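Side-chain contact in glycosyl transferase (Staphylococcus aureus, PDB 5U02), which is a glycosyl transferase whose helical linker is followed by two beta domains, probably of immunoglobulin-like fold: residues 201-204 with 205-209. Numbering follows the deposited sequence.
Sequences EDIK and AYLPK
The Tyr206 ring meets Asp202 along one flank, its CE2 lying 3.5 Å from the Asp202 backbone O, an oblique approach. CG of Tyr206 stands beside its backbone N (chi1 -50°), which sets the ring beside the Asp202 carbonyl. The phenol OH is bonded to Glu154 of the second subunit, and Met182 of strand 181-190 touches the same side chain. The puckered Pro208 ring brings CD to 3.1 Å from Lys204 O.

Two backbone N-H groups converge on Ile203 O. Leu207 N lies 3.1 Å from Ile203 O, nearly in line with the carbonyl (C=O...N angle 169°), whereas Tyr206 N, 3.2 Å from Ile203 O, sits well above the carbonyl plane. A water bridges the turn, accepting from Ala205 N at 2.8 Å and donating to Glu201 O, and weakly to Asp202 O. On the apolar side, CG1 of Ile203, held between its backbone N and carbonyl carbon (chi1 71°), reaches CD1 of Leu207 at 3.8 Å; the two side chains cross at a slant beside Met182.

The two N-H...O bonds to Ile203 O thus probably steady the turn from helix to 3-10 segment 207-209, while Ile203 and Leu207 pack on Met182, Leu207 also on Ile247 of strand 245-249, and Tyr206 engages the neighbouring subunit.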
ATOM      1  N   GLU A 201      13.689   4.757  11.060  1.00 28.84           N
ATOM      2  CA  GLU A 201      12.817   4.903  12.225  1.00 31.88           C
ATOM      3  C   GLU A 201      11.728   3.837  12.235  1.00 31.13           C
ATOM      4  O   GLU A 201      11.270   3.429  13.309  1.00 30.45           O
ATOM      5  CB  GLU A 201      12.203   6.306  12.250  1.00 36.53           C
ATOM      6  CG  GLU A 201      11.271   6.582  13.437  1.00 42.53           C
ATOM      7  CD  GLU A 201      10.608   7.955  13.361  1.00 49.56           C
ATOM      8  OE1 GLU A 201      11.004   8.767  12.498  1.00 52.45           O
ATOM      9  OE2 GLU A 201       9.683   8.220  14.159  1.00 50.93           O
ATOM     10  N   ASP A 202      11.312   3.357  11.057  1.00 25.08           N
ATOM     11  CA  ASP A 202      10.295   2.314  10.997  1.00 26.35           C
ATOM     12  C   ASP A 202      10.851   0.935  11.347  1.00 28.43           C
ATOM     13  O   ASP A 202      10.118   0.100  11.891  1.00 31.45           O
ATOM     14  CB  ASP A 202       9.649   2.272   9.605  1.00 22.67           C
ATOM     15  CG  ASP A 202       8.786   3.491   9.313  1.00 30.97           C
ATOM     16  OD1 ASP A 202       8.513   3.741   8.121  1.00 37.95           O
ATOM     17  OD2 ASP A 202       8.387   4.196  10.264  1.00 30.99           O
ATOM     18  N   ILE A 203      12.125   0.671  11.052  1.00 23.76           N
ATOM     19  CA  ILE A 203      12.709  -0.656  11.227  1.00 24.42           C
ATOM     20  C   ILE A 203      13.679  -0.729  12.397  1.00 27.24           C
ATOM     21  O   ILE A 203      14.192  -1.819  12.688  1.00 28.25           O
ATOM     22  CB  ILE A 203      13.398  -1.139   9.936  1.00 24.03           C
ATOM     23  CG1 ILE A 203      14.685  -0.358   9.672  1.00 19.30           C
ATOM     24  CG2 ILE A 203      12.465  -1.006   8.744  1.00 27.61           C
ATOM     25  CD1 ILE A 203      15.441  -0.865   8.453  1.00 17.10           C
ATOM     26  N   LYS A 204      13.943   0.388  13.082  1.00 29.53           N
ATOM     27  CA  LYS A 204      14.878   0.385  14.205  1.00 32.42           C
ATOM     28  C   LYS A 204      14.457  -0.591  15.298  1.00 30.93           C
ATOM     29  O   LYS A 204      15.303  -1.262  15.900  1.00 30.61           O
ATOM     30  CB  LYS A 204      14.996   1.791  14.798  1.00 34.13           C
ATOM     31  CG  LYS A 204      16.236   2.541  14.390  1.00 38.16           C
ATOM     32  CD  LYS A 204      16.672   3.527  15.469  1.00 41.23           C
ATOM     33  CE  LYS A 204      15.539   4.408  15.944  1.00 38.42           C
ATOM     34  NZ  LYS A 204      16.059   5.548  16.749  1.00 39.03           N
ATOM     35  N   ALA A 205      13.159  -0.668  15.586  1.00 31.50           N
ATOM     36  CA  ALA A 205      12.698  -1.504  16.687  1.00 36.45           C
ATOM     37  C   ALA A 205      12.842  -2.991  16.391  1.00 34.23           C
ATOM     38  O   ALA A 205      12.924  -3.788  17.329  1.00 35.38           O
ATOM     39  CB  ALA A 205      11.239  -1.180  17.018  1.00 36.88           C
ATOM     40  N   TYR A 206      12.882  -3.378  15.115  1.00 31.52           N
ATOM     41  CA  TYR A 206      12.898  -4.783  14.731  1.00 28.02           C
ATOM     42  C   TYR A 206      14.285  -5.301  14.368  1.00 28.46           C
ATOM     43  O   TYR A 206      14.528  -6.506  14.488  1.00 26.39           O
ATOM     44  CB  TYR A 206      11.937  -5.009  13.555  1.00 22.98           C
ATOM     45  CG  TYR A 206      10.562  -4.424  13.797  1.00 20.82           C
ATOM     46  CD1 TYR A 206       9.785  -4.856  14.866  1.00 26.59           C
ATOM     47  CD2 TYR A 206      10.040  -3.450  12.962  1.00 22.21           C
ATOM     48  CE1 TYR A 206       8.528  -4.329  15.098  1.00 29.05           C
ATOM     49  CE2 TYR A 206       8.778  -2.914  13.183  1.00 25.75           C
ATOM     50  CZ  TYR A 206       8.029  -3.357  14.256  1.00 27.04           C
ATOM     51  OH  TYR A 206       6.779  -2.835  14.489  1.00 27.61           O
ATOM     52  N   LEU A 207      15.191  -4.416  13.948  1.00 28.02           N
ATOM     53  CA  LEU A 207      16.544  -4.829  13.579  1.00 29.86           C
ATOM     54  C   LEU A 207      17.326  -5.557  14.670  1.00 28.53           C
ATOM     55  O   LEU A 207      18.064  -6.496  14.324  1.00 26.55           O
ATOM     56  CB  LEU A 207      17.340  -3.602  13.114  1.00 30.76           C
ATOM     57  CG  LEU A 207      17.138  -3.108  11.685  1.00 26.85           C
ATOM     58  CD1 LEU A 207      17.760  -1.730  11.530  1.00 25.21           C
ATOM     59  CD2 LEU A 207      17.747  -4.085  10.707  1.00 22.52           C
ATOM     60  N   PRO A 208      17.267  -5.180  15.955  1.00 29.97           N
ATOM     61  CA  PRO A 208      18.136  -5.837  16.950  1.00 32.65           C
ATOM     62  C   PRO A 208      17.914  -7.328  17.100  1.00 36.86           C
ATOM     63  O   PRO A 208      18.751  -7.993  17.724  1.00 42.09           O
ATOM     64  CB  PRO A 208      17.790  -5.117  18.261  1.00 33.13           C
ATOM     65  CG  PRO A 208      17.178  -3.866  17.860  1.00 30.54           C
ATOM     66  CD  PRO A 208      16.489  -4.087  16.565  1.00 28.54           C
ATOM     67  N   LYS A 209      16.819  -7.872  16.569  1.00 35.21           N
ATOM     68  CA  LYS A 209      16.509  -9.279  16.796  1.00 34.60           C
ATOM     69  C   LYS A 209      17.548 -10.198  16.175  1.00 31.95           C
ATOM     70  O   LYS A 209      17.795 -11.292  16.695  1.00 37.48           O
ATOM     71  CB  LYS A 209      15.126  -9.604  16.241  1.00 36.14           C
ATOM     72  CG  LYS A 209      14.015  -8.778  16.846  1.00 39.27           C
ATOM     73  CD  LYS A 209      12.746  -8.912  16.023  1.00 48.12           C
ATOM     74  CE  LYS A 209      11.571  -8.237  16.709  1.00 52.43           C
ATOM     75  NZ  LYS A 209      10.315  -8.444  15.949  1.00 51.78           N
TER
HETATM   76  O   HOH W   1      10.946   0.822  14.604  1.00 58.57           O